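Local coordinates for protein YcaO (Methanopyrus kandleri, PDB 6CIB) that binds ADP and magnesium and, as a YcaO-family enzyme, probably uses ATP to activate peptide backbone amides for thioamidation, at residues 10-15 with 154-159; 78-83 with 342-347; 182-187 with 299-304. All coordinates share one frame; numbering follows the deposited sequence.

Contacts 1 and 2 are buried and meet at one bound ADP, their centres about 13 Å apart; contact 3 lies on the surface, its centre about 26 Å from that of contact 1 and 35 Å from that of contact 2. Contact 1 sets a loop against helix 154-177 through a charged, hydrogen-bonded network. Contact 2 sets helix 68-85 against the start of strand 346-351 by aliphatic packing alone, and its polar chemistry is turned to magnesium and ADP. Packing of Pro345 and Val347 on the 154-159 helical turn joins these two. Contact 3 is a main-chain pairing of short parallel strands with one apolar and one acidic face, and strand 183-185 follows helix 154-177 in the chain.

Contact 1 (10-15 with 154-159); sequences GFRAFL and REEAVI. With ADP (adenosine-5'-diphosphate), chain G.
Glu156, reaching out from the first turns of helix 154-177, joins Arg12 and Ala13 of the loop that leads into helix 16-25, in the ADP pocket. Its chain runs extended beyond CG (chi2 -171°), which carries the carboxylate across to the loop. There OE1 accepts Ala13 N at 2.9 Å, nearly straight at 172° and on the lone pair turned away from OE2. Arg12 NH1 forms a salt bridge to Glu156 OE2 at 3.1 Å; the oxygen lies in the guanidinium plane, but the nitrogen stands above the carboxylate, the two planes being nearly perpendicular. OE2 is also bonded by Arg152 N.

The tight part lies where Glu156, Arg12 and adenine meet. Arg12 bends at chi2 (-64°) and lays one guanidinium face on adenine, CZ to ADP C4 being 3.3 Å, while NH2 donates to O2' of the ribose at 3.0 Å. Over the opposite face sits a water that donates to both Phe11 O and Glu156 O. Phe11 CD2 meets Ile159 CG2 at 3.8 Å on the buried apolar side. Ala13 and Phe14 form the looser, partly exposed side, where Phe14 turns its ring edge to Glu156 OE1 and engages Arg152 in a cation-pi contact.

With an alanine in place of Arg12, Glu156 OE2 would probably lose its charged mate, and the nucleotide both the flat group against adenine and the bond to O2'. Glu156 lines the pocket itself, OE2 lying 3.6 Å from ADP C2, and its salt bridge is likely to steady the guanidinium that contacts base and ribose.

Contact 2 (78-83 with 342-347); sequences ECVERA and LDVPVV. With MG (magnesium ion), chain H; ADP (adenosine-5'-diphosphate), chain G.
Glu81 and Val346 bring the two backbones nearest, CA to CA 6.1 Å, where helix 68-85 packs against the loop entering strand 346-351 of the five-stranded antiparallel sheet, and against the first residue of that strand, beside the nucleotide site. No hydrogen bond crosses it. Val80 carries most of the packing: its CG1, anti to the backbone N (chi1 168°), meets Val344 CG1 tip to tip at 3.8 Å and also touches Val346 CG2 and Leu342 CD1, somewhat farther off. An inverse gamma turn centred on Asp343, closed by a weak bond from Val344 N to Leu342 O, lets the residues before and after it both face the helix. Leu28 of helix 28-31 touches Val80, Leu342 and Val344, completing the apolar cluster.

Glu81 belongs to both regions. Its CA and CB rest on Val346 CG1, the CB at 4.2 Å, whereas chi1 of 76° sets CG between the backbone N and the carbonyl carbon and leads the extended chain away from the strand. Both carboxylate oxygens thereby face the magnesium ion, OE2 at 2.6 Å and OE1 at 2.8 Å, and OE1 also faces the ribose O3' at a distance too short for its exact geometry to be trusted. Leu148 O and three waters also coordinate the ion. One of them, 2.2 Å from the magnesium, donates to the beta-phosphate oxygen O1B of ADP at 2.6 Å.

Contact 3 (182-187 with 299-304); sequences PELEVH and VEIDDL
A two-stranded parallel sheet pairs Leu184 with Val299 and Glu185 with Glu300. Val299 sits astride Leu184: its N donates to Glu183 O and its carbonyl O accepts Glu185 N, both at 2.8 Å and the latter almost straight at 175°. Ile301 N then donates to Glu185 O at 3.1 Å, the last rung before residues 301-303 wind into a 3-10 turn.

This is the parallel-strand pattern; along the extended strands the side chains alternate between two faces. On that of Leu184 and Val299, Leu184 CG lies anti to the backbone N (chi1 178°), taking CD1 over the turn to within 4.2 Å of Leu304 CD1. Nearby, Pro182 CG lies alongside Val299 CG2 at 3.8 Å. Ile301 CD1 meets Val186 CG1 at 4.0 Å, and Val245 of helix 241-260 touches both residues as well as Leu184.

The face of Glu185 and Glu300 is acidic and partly exposed. Glu185 OE1 is bonded to Thr298 OG1, and Glu300 OE2 remains 5.1 Å from Glu185 OE1. Glu300 OE1 turns instead to the His187 ring, meeting it at the edge 3.1 Å from NE2, carboxylate and ring planes only 19° apart; Asp302 OD1 approaches the same ring edgewise, nearest CE1.

Contact 1 (10-15 with 154-159)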
loop_
_atom_site.group_PDB
_atom_site.type_symbol
_atom_site.label_atom_id
_atom_site.label_comp_id
_atom_site.label_asym_id
_atom_site.label_seq_id
_atom_site.Cartn_x
_atom_site.Cartn_y
_atom_site.Cartn_z
ATOM N N GLY A 10 -2.266 -7.136 -9.012
ATOM C CA GLY A 10 -1.003 -6.417 -9.195
ATOM C C GLY A 10 -0.278 -6.947 -10.429
ATOM O O GLY A 10 -0.768 -7.876 -11.082
ATOM N N PHE A 11 0.884 -6.365 -10.736
ATOM C CA PHE A 11 1.669 -6.714 -11.928
ATOM C C PHE A 11 2.740 -7.742 -11.583
ATOM O O PHE A 11 3.696 -7.451 -10.860
ATOM C CB PHE A 11 2.290 -5.460 -12.553
ATOM C CG PHE A 11 1.289 -4.393 -12.889
ATOM C CD1 PHE A 11 0.542 -4.458 -14.076
ATOM C CD2 PHE A 11 1.083 -3.317 -12.021
ATOM C CE1 PHE A 11 -0.390 -3.472 -14.379
ATOM C CE2 PHE A 11 0.162 -2.329 -12.322
ATOM C CZ PHE A 11 -0.573 -2.401 -13.501
ATOM N N ARG A 12 2.560 -8.951 -12.105
ATOM C CA ARG A 12 3.333 -10.112 -11.674
ATOM C C ARG A 12 3.943 -10.896 -12.834
ATOM O O ARG A 12 3.328 -11.044 -13.892
ATOM C CB ARG A 12 2.469 -11.040 -10.800
ATOM C CG ARG A 12 1.818 -10.392 -9.574
ATOM C CD ARG A 12 2.855 -9.894 -8.564
ATOM N NE ARG A 12 2.247 -9.099 -7.493
ATOM C CZ ARG A 12 2.914 -8.564 -6.470
ATOM N NH1 ARG A 12 4.227 -8.743 -6.336
ATOM N NH2 ARG A 12 2.260 -7.852 -5.562
ATOM N N ALA A 13 5.155 -11.394 -12.609
ATOM C CA ALA A 13 5.911 -12.159 -13.602
ATOM C C ALA A 13 5.600 -13.658 -13.544
ATOM O O ALA A 13 6.067 -14.428 -14.389
ATOM C CB ALA A 13 7.405 -11.910 -13.415
ATOM N N PHE A 14 4.803 -14.057 -12.548
ATOM C CA PHE A 14 4.405 -15.447 -12.333
ATOM C C PHE A 14 2.911 -15.514 -12.031
ATOM O O PHE A 14 2.327 -14.556 -11.492
ATOM C CB PHE A 14 5.212 -16.071 -11.177
ATOM C CG PHE A 14 6.699 -16.067 -11.407
ATOM C CD1 PHE A 14 7.478 -14.970 -11.033
ATOM C CD2 PHE A 14 7.325 -17.159 -12.024
ATOM C CE1 PHE A 14 8.854 -14.946 -11.274
ATOM C CE2 PHE A 14 8.701 -17.147 -12.256
ATOM C CZ PHE A 14 9.465 -16.039 -11.883
ATOM N N LEU A 15 2.295 -16.638 -12.389
ATOM C CA LEU A 15 0.922 -16.927 -11.984
ATOM C C LEU A 15 0.900 -17.209 -10.475
ATOM O O LEU A 15 1.827 -17.843 -9.960
ATOM C CB LEU A 15 0.345 -18.104 -12.774
ATOM C CG LEU A 15 0.221 -17.956 -14.306
ATOM C CD1 LEU A 15 -0.244 -19.267 -14.929
ATOM C CD2 LEU A 15 -0.693 -16.800 -14.718
ATOM N N ARG A 154 12.500 -7.975 -7.889
ATOM C CA ARG A 154 12.638 -6.649 -7.308
ATOM C C ARG A 154 11.720 -5.630 -8.001
ATOM O O ARG A 154 11.144 -4.777 -7.324
ATOM C CB ARG A 154 14.125 -6.228 -7.219
ATOM C CG ARG A 154 14.712 -5.402 -8.349
ATOM C CD ARG A 154 14.856 -3.948 -7.924
ATOM N NE ARG A 154 15.685 -3.170 -8.846
ATOM C CZ ARG A 154 15.283 -2.116 -9.559
ATOM N NH1 ARG A 154 14.047 -1.648 -9.482
ATOM N NH2 ARG A 154 16.143 -1.509 -10.359
ATOM N N GLU A 155 11.534 -5.772 -9.322
ATOM C CA GLU A 155 10.636 -4.895 -10.096
ATOM C C GLU A 155 9.189 -4.965 -9.608
ATOM O O GLU A 155 8.540 -3.927 -9.487
ATOM C CB GLU A 155 10.688 -5.188 -11.598
ATOM C CG GLU A 155 11.959 -4.703 -12.292
ATOM C CD GLU A 155 13.098 -5.707 -12.228
ATOM O OE1 GLU A 155 12.989 -6.740 -11.519
ATOM O OE2 GLU A 155 14.117 -5.468 -12.902
ATOM N N GLU A 156 8.709 -6.180 -9.324
ATOM C CA GLU A 156 7.369 -6.396 -8.745
ATOM C C GLU A 156 7.188 -5.595 -7.464
ATOM O O GLU A 156 6.187 -4.907 -7.298
ATOM C CB GLU A 156 7.160 -7.872 -8.408
ATOM C CG GLU A 156 6.782 -8.777 -9.562
ATOM C CD GLU A 156 6.391 -10.161 -9.090
ATOM O OE1 GLU A 156 6.104 -11.017 -9.946
ATOM O OE2 GLU A 156 6.363 -10.399 -7.853
ATOM N N ALA A 157 8.166 -5.711 -6.564
ATOM C CA ALA A 157 8.168 -5.028 -5.268
ATOM C C ALA A 157 8.283 -3.507 -5.423
ATOM O O ALA A 157 7.586 -2.762 -4.733
ATOM C CB ALA A 157 9.291 -5.580 -4.395
ATOM N N VAL A 158 9.150 -3.049 -6.330
ATOM C CA VAL A 158 9.278 -1.605 -6.615
ATOM C C VAL A 158 7.966 -1.002 -7.120
ATOM O O VAL A 158 7.510 0.017 -6.587
ATOM C CB VAL A 158 10.464 -1.275 -7.556
ATOM C CG1 VAL A 158 10.481 0.208 -7.929
ATOM C CG2 VAL A 158 11.774 -1.628 -6.880
ATOM N N ILE A 159 7.351 -1.647 -8.109
ATOM C CA ILE A 159 6.048 -1.211 -8.644
ATOM C C ILE A 159 5.001 -1.122 -7.520
ATOM O O ILE A 159 4.348 -0.088 -7.370
ATOM C CB ILE A 159 5.549 -2.128 -9.795
ATOM C CG1 ILE A 159 6.438 -1.958 -11.038
ATOM C CG2 ILE A 159 4.080 -1.849 -10.135
ATOM C CD1 ILE A 159 6.388 -3.122 -12.006
HETATM P PB ADP G . -0.898 -4.696 -0.628
HETATM O O1B ADP G . 0.525 -4.597 -1.137
HETATM O O2B ADP G . -1.786 -3.531 -1.016
HETATM O O3B ADP G . -1.034 -5.111 0.818
HETATM P PA ADP G . -1.539 -7.435 -1.345
HETATM O O1A ADP G . -1.955 -7.952 -2.695
HETATM O O2A ADP G . -2.424 -7.791 -0.180
HETATM O O3A ADP G . -1.526 -5.854 -1.556
HETATM O "O5'" ADP G . -0.027 -7.909 -1.077
HETATM C "C5'" ADP G . 0.605 -8.081 0.204
HETATM C "C4'" ADP G . 2.108 -8.342 -0.005
HETATM O "O4'" ADP G . 2.295 -9.519 -0.807
HETATM C "C3'" ADP G . 2.823 -7.227 -0.774
HETATM O "O3'" ADP G . 4.204 -7.161 -0.368
HETATM C "C2'" ADP G . 2.750 -7.688 -2.218
HETATM O "O2'" ADP G . 3.757 -7.098 -3.035
HETATM C "C1'" ADP G . 2.908 -9.199 -2.070
HETATM N N9 ADP G . 2.227 -9.969 -3.135
HETATM C C8 ADP G . 0.901 -9.986 -3.362
HETATM N N7 ADP G . 0.601 -10.787 -4.410
HETATM C C5 ADP G . 1.745 -11.318 -4.855
HETATM C C6 ADP G . 2.122 -12.257 -5.937
HETATM N N6 ADP G . 1.173 -12.789 -6.743
HETATM N N1 ADP G . 3.438 -12.550 -6.081
HETATM C C2 ADP G . 4.392 -12.021 -5.277
HETATM N N3 ADP G . 4.114 -11.164 -4.269
HETATM C C4 ADP G . 2.826 -10.782 -4.013
HETATM O O HOH W 1 4.079 -5.481 -8.978
#

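Contact 2 (78-83 with 342-347)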
loop_
_atom_site.group_PDB
_atom_site.type_symbol
_atom_site.label_atom_id
_atom_site.label_comp_id
_atom_site.label_asym_id
_atom_site.label_seq_id
_atom_site.Cartn_x
_atom_site.Cartn_y
_atom_site.Cartn_z
ATOM N N GLU A 78 2.978 -10.843 2.731
ATOM C CA GLU A 78 2.783 -9.838 3.775
ATOM C C GLU A 78 3.632 -10.177 5.006
ATOM O O GLU A 78 4.343 -9.312 5.531
ATOM C CB GLU A 78 1.296 -9.743 4.141
ATOM C CG GLU A 78 0.943 -8.774 5.266
ATOM C CD GLU A 78 0.803 -7.334 4.815
ATOM O OE1 GLU A 78 0.215 -7.084 3.740
ATOM O OE2 GLU A 78 1.265 -6.442 5.556
ATOM N N CYS A 79 3.557 -11.433 5.458
ATOM C CA CYS A 79 4.412 -11.918 6.546
ATOM C C CYS A 79 5.901 -11.773 6.230
ATOM O O CYS A 79 6.672 -11.367 7.098
ATOM C CB CYS A 79 4.069 -13.366 6.906
ATOM S SG CYS A 79 2.414 -13.519 7.582
ATOM N N VAL A 80 6.284 -12.068 4.986
ATOM C CA VAL A 80 7.685 -12.019 4.548
ATOM C C VAL A 80 8.232 -10.582 4.574
ATOM O O VAL A 80 9.304 -10.346 5.142
ATOM C CB VAL A 80 7.900 -12.690 3.160
ATOM C CG1 VAL A 80 9.282 -12.371 2.596
ATOM C CG2 VAL A 80 7.753 -14.204 3.258
ATOM N N GLU A 81 7.488 -9.633 3.988
ATOM C CA GLU A 81 7.906 -8.234 3.982
ATOM C C GLU A 81 8.090 -7.678 5.399
ATOM O O GLU A 81 9.030 -6.922 5.638
ATOM C CB GLU A 81 6.975 -7.344 3.126
ATOM C CG GLU A 81 5.631 -7.006 3.744
ATOM C CD GLU A 81 4.867 -5.935 2.992
ATOM O OE1 GLU A 81 4.649 -6.090 1.779
ATOM O OE2 GLU A 81 4.454 -4.937 3.624
ATOM N N ARG A 82 7.208 -8.066 6.326
ATOM C CA ARG A 82 7.302 -7.611 7.716
ATOM C C ARG A 82 8.542 -8.157 8.430
ATOM O O ARG A 82 9.183 -7.427 9.188
ATOM C CB ARG A 82 6.015 -7.909 8.504
ATOM C CG ARG A 82 4.801 -7.092 8.069
ATOM C CD ARG A 82 4.957 -5.595 8.329
ATOM N NE ARG A 82 4.833 -5.276 9.759
ATOM C CZ ARG A 82 3.688 -4.980 10.371
ATOM N NH1 ARG A 82 2.551 -4.944 9.688
ATOM N NH2 ARG A 82 3.682 -4.714 11.669
ATOM N N ALA A 83 8.890 -9.416 8.168
ATOM C CA ALA A 83 10.125 -10.000 8.707
ATOM C C ALA A 83 11.367 -9.317 8.127
ATOM O O ALA A 83 12.322 -9.035 8.853
ATOM C CB ALA A 83 10.167 -11.495 8.464
ATOM N N LEU A 342 16.221 -16.105 3.225
ATOM C CA LEU A 342 15.053 -16.137 2.342
ATOM C C LEU A 342 15.403 -15.369 1.085
ATOM O O LEU A 342 15.521 -14.142 1.119
ATOM C CB LEU A 342 13.834 -15.466 2.988
ATOM C CG LEU A 342 13.305 -15.749 4.389
ATOM C CD1 LEU A 342 12.135 -14.821 4.646
ATOM C CD2 LEU A 342 12.859 -17.190 4.529
ATOM N N ASP A 343 15.568 -16.067 -0.029
ATOM C CA ASP A 343 15.851 -15.387 -1.289
ATOM C C ASP A 343 14.562 -14.792 -1.891
ATOM O O ASP A 343 14.091 -15.221 -2.948
ATOM C CB ASP A 343 16.585 -16.326 -2.261
ATOM C CG ASP A 343 17.234 -15.584 -3.414
ATOM O OD1 ASP A 343 17.974 -14.603 -3.168
ATOM O OD2 ASP A 343 17.004 -15.991 -4.573
ATOM N N VAL A 344 13.980 -13.825 -1.177
ATOM C CA VAL A 344 12.732 -13.170 -1.585
ATOM C C VAL A 344 12.998 -11.675 -1.698
ATOM O O VAL A 344 13.334 -11.038 -0.698
ATOM C CB VAL A 344 11.569 -13.396 -0.584
ATOM C CG1 VAL A 344 10.300 -12.714 -1.079
ATOM C CG2 VAL A 344 11.318 -14.880 -0.341
ATOM N N PRO A 345 12.856 -11.113 -2.913
ATOM C CA PRO A 345 13.004 -9.668 -3.098
ATOM C C PRO A 345 12.014 -8.869 -2.250
ATOM O O PRO A 345 10.801 -9.065 -2.360
ATOM C CB PRO A 345 12.721 -9.471 -4.595
ATOM C CG PRO A 345 13.066 -10.782 -5.220
ATOM C CD PRO A 345 12.698 -11.820 -4.200
ATOM N N VAL A 346 12.550 -8.016 -1.375
ATOM C CA VAL A 346 11.754 -7.054 -0.596
ATOM C C VAL A 346 12.423 -5.697 -0.746
ATOM O O VAL A 346 13.659 -5.605 -0.738
ATOM C CB VAL A 346 11.632 -7.433 0.919
ATOM C CG1 VAL A 346 10.786 -6.408 1.688
ATOM C CG2 VAL A 346 11.025 -8.821 1.091
ATOM N N VAL A 347 11.611 -4.652 -0.907
ATOM C CA VAL A 347 12.120 -3.280 -0.945
ATOM C C VAL A 347 11.326 -2.342 -0.047
ATOM O O VAL A 347 10.159 -2.603 0.289
ATOM C CB VAL A 347 12.184 -2.664 -2.376
ATOM C CG1 VAL A 347 13.027 -3.512 -3.326
ATOM C CG2 VAL A 347 10.794 -2.397 -2.950
HETATM MG MG MG H . 3.223 -3.724 1.693
HETATM P PB ADP G . -0.898 -4.696 -0.628
HETATM O O1B ADP G . 0.525 -4.597 -1.137
HETATM O O2B ADP G . -1.786 -3.531 -1.016
HETATM O O3B ADP G . -1.034 -5.111 0.818
HETATM P PA ADP G . -1.539 -7.435 -1.345
HETATM O O1A ADP G . -1.955 -7.952 -2.695
HETATM O O2A ADP G . -2.424 -7.791 -0.180
HETATM O O3A ADP G . -1.526 -5.854 -1.556
HETATM O "O5'" ADP G . -0.027 -7.909 -1.077
HETATM C "C5'" ADP G . 0.605 -8.081 0.204
HETATM C "C4'" ADP G . 2.108 -8.342 -0.005
HETATM O "O4'" ADP G . 2.295 -9.519 -0.807
HETATM C "C3'" ADP G . 2.823 -7.227 -0.774
HETATM O "O3'" ADP G . 4.204 -7.161 -0.368
HETATM C "C2'" ADP G . 2.750 -7.688 -2.218
HETATM O "O2'" ADP G . 3.757 -7.098 -3.035
HETATM C "C1'" ADP G . 2.908 -9.199 -2.070
HETATM N N9 ADP G . 2.227 -9.969 -3.135
HETATM C C8 ADP G . 0.901 -9.986 -3.362
HETATM N N7 ADP G . 0.601 -10.787 -4.410
HETATM C C5 ADP G . 1.745 -11.318 -4.855
HETATM C C6 ADP G . 2.122 -12.257 -5.937
HETATM N N6 ADP G . 1.173 -12.789 -6.743
HETATM N N1 ADP G . 3.438 -12.550 -6.081
HETATM C C2 ADP G . 4.392 -12.021 -5.277
HETATM N N3 ADP G . 4.114 -11.164 -4.269
HETATM C C4 ADP G . 2.826 -10.782 -4.013
HETATM O O HOH W 2 1.333 -4.703 2.438
HETATM O O HOH W 3 2.688 -3.368 -0.436
HETATM O O HOH W 4 3.041 -1.888 2.917
#

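Contact 3 (182-187 with 299-304)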
loop_
_atom_site.group_PDB
_atom_site.type_symbol
_atom_site.label_atom_id
_atom_site.label_comp_id
_atom_site.label_asym_id
_atom_site.label_seq_id
_atom_site.Cartn_x
_atom_site.Cartn_y
_atom_site.Cartn_z
ATOM N N PRO A 182 -14.875 13.021 -6.493
ATOM C CA PRO A 182 -16.044 12.558 -7.248
ATOM C C PRO A 182 -16.298 11.063 -7.081
ATOM O O PRO A 182 -15.349 10.290 -6.872
ATOM C CB PRO A 182 -15.663 12.863 -8.702
ATOM C CG PRO A 182 -14.175 12.871 -8.708
ATOM C CD PRO A 182 -13.786 13.453 -7.394
ATOM N N GLU A 183 -17.571 10.680 -7.166
ATOM C CA GLU A 183 -17.982 9.278 -7.283
ATOM C C GLU A 183 -17.447 8.681 -8.587
ATOM O O GLU A 183 -17.474 9.340 -9.637
ATOM C CB GLU A 183 -19.513 9.163 -7.223
ATOM C CG GLU A 183 -20.065 7.744 -7.381
ATOM C CD GLU A 183 -21.479 7.565 -6.847
ATOM O OE1 GLU A 183 -22.279 8.529 -6.874
ATOM O OE2 GLU A 183 -21.795 6.440 -6.399
ATOM N N LEU A 184 -16.946 7.448 -8.509
ATOM C CA LEU A 184 -16.505 6.723 -9.700
ATOM C C LEU A 184 -17.499 5.623 -10.076
ATOM O O LEU A 184 -17.766 4.721 -9.277
ATOM C CB LEU A 184 -15.083 6.166 -9.533
ATOM C CG LEU A 184 -14.544 5.335 -10.707
ATOM C CD1 LEU A 184 -14.121 6.188 -11.907
ATOM C CD2 LEU A 184 -13.393 4.472 -10.233
ATOM N N GLU A 185 -18.024 5.714 -11.299
ATOM C CA GLU A 185 -19.055 4.803 -11.806
ATOM C C GLU A 185 -18.395 3.669 -12.595
ATOM O O GLU A 185 -17.569 3.921 -13.471
ATOM C CB GLU A 185 -20.051 5.574 -12.681
ATOM C CG GLU A 185 -21.515 5.177 -12.517
ATOM C CD GLU A 185 -22.294 6.086 -11.565
ATOM O OE1 GLU A 185 -22.060 7.316 -11.562
ATOM O OE2 GLU A 185 -23.164 5.574 -10.824
ATOM N N VAL A 186 -18.750 2.429 -12.253
ATOM C CA VAL A 186 -18.164 1.211 -12.852
ATOM C C VAL A 186 -19.256 0.306 -13.427
ATOM O O VAL A 186 -20.433 0.473 -13.103
ATOM C CB VAL A 186 -17.296 0.404 -11.840
ATOM C CG1 VAL A 186 -16.036 1.169 -11.456
ATOM C CG2 VAL A 186 -18.095 0.020 -10.597
ATOM N N HIS A 187 -18.853 -0.651 -14.264
ATOM C CA HIS A 187 -19.773 -1.572 -14.953
ATOM C C HIS A 187 -19.282 -3.017 -14.875
ATOM O O HIS A 187 -18.203 -3.284 -14.324
ATOM C CB HIS A 187 -19.940 -1.159 -16.422
ATOM C CG HIS A 187 -20.214 0.299 -16.604
ATOM N ND1 HIS A 187 -19.241 1.192 -17.000
ATOM C CD2 HIS A 187 -21.337 1.030 -16.402
ATOM C CE1 HIS A 187 -19.758 2.407 -17.053
ATOM N NE2 HIS A 187 -21.029 2.336 -16.696
ATOM N N VAL A 299 -17.525 10.545 -12.184
ATOM C CA VAL A 299 -16.591 10.144 -13.246
ATOM C C VAL A 299 -16.951 8.743 -13.739
ATOM O O VAL A 299 -17.203 7.843 -12.933
ATOM C CB VAL A 299 -15.108 10.195 -12.778
ATOM C CG1 VAL A 299 -14.150 9.872 -13.918
ATOM C CG2 VAL A 299 -14.758 11.560 -12.212
ATOM N N GLU A 300 -16.990 8.579 -15.060
ATOM C CA GLU A 300 -17.219 7.287 -15.702
ATOM C C GLU A 300 -15.877 6.604 -15.923
ATOM O O GLU A 300 -14.953 7.228 -16.455
ATOM C CB GLU A 300 -17.927 7.483 -17.045
ATOM C CG GLU A 300 -18.865 6.350 -17.425
ATOM C CD GLU A 300 -20.140 6.344 -16.597
ATOM O OE1 GLU A 300 -20.454 5.288 -16.003
ATOM O OE2 GLU A 300 -20.825 7.391 -16.530
ATOM N N ILE A 301 -15.765 5.333 -15.523
ATOM C CA ILE A 301 -14.480 4.616 -15.604
ATOM C C ILE A 301 -13.902 4.533 -17.028
ATOM O O ILE A 301 -12.690 4.671 -17.215
ATOM C CB ILE A 301 -14.479 3.238 -14.874
ATOM C CG1 ILE A 301 -13.039 2.690 -14.781
ATOM C CG2 ILE A 301 -15.451 2.244 -15.516
ATOM C CD1 ILE A 301 -12.797 1.672 -13.686
ATOM N N ASP A 302 -14.783 4.354 -18.015
ATOM C CA ASP A 302 -14.395 4.240 -19.430
ATOM C C ASP A 302 -13.805 5.530 -20.009
ATOM O O ASP A 302 -13.106 5.482 -21.020
ATOM C CB ASP A 302 -15.576 3.766 -20.283
ATOM C CG ASP A 302 -16.334 2.626 -19.641
ATOM O OD1 ASP A 302 -17.119 2.897 -18.696
ATOM O OD2 ASP A 302 -16.138 1.471 -20.074
ATOM N N ASP A 303 -14.089 6.665 -19.368
ATOM C CA ASP A 303 -13.545 7.962 -19.771
ATOM C C ASP A 303 -12.069 8.132 -19.401
ATOM O O ASP A 303 -11.392 9.001 -19.948
ATOM C CB ASP A 303 -14.368 9.114 -19.170
ATOM C CG ASP A 303 -15.763 9.250 -19.790
ATOM O OD1 ASP A 303 -16.019 8.727 -20.900
ATOM O OD2 ASP A 303 -16.614 9.902 -19.156
ATOM N N LEU A 304 -11.579 7.313 -18.472
ATOM C CA LEU A 304 -10.194 7.402 -18.018
ATOM C C LEU A 304 -9.225 6.795 -19.035
ATOM O O LEU A 304 -9.334 5.617 -19.376
ATOM C CB LEU A 304 -10.027 6.769 -16.623
ATOM C CG LEU A 304 -10.894 7.299 -15.471
ATOM C CD1 LEU A 304 -10.678 6.479 -14.208
ATOM C CD2 LEU A 304 -10.649 8.778 -15.195
#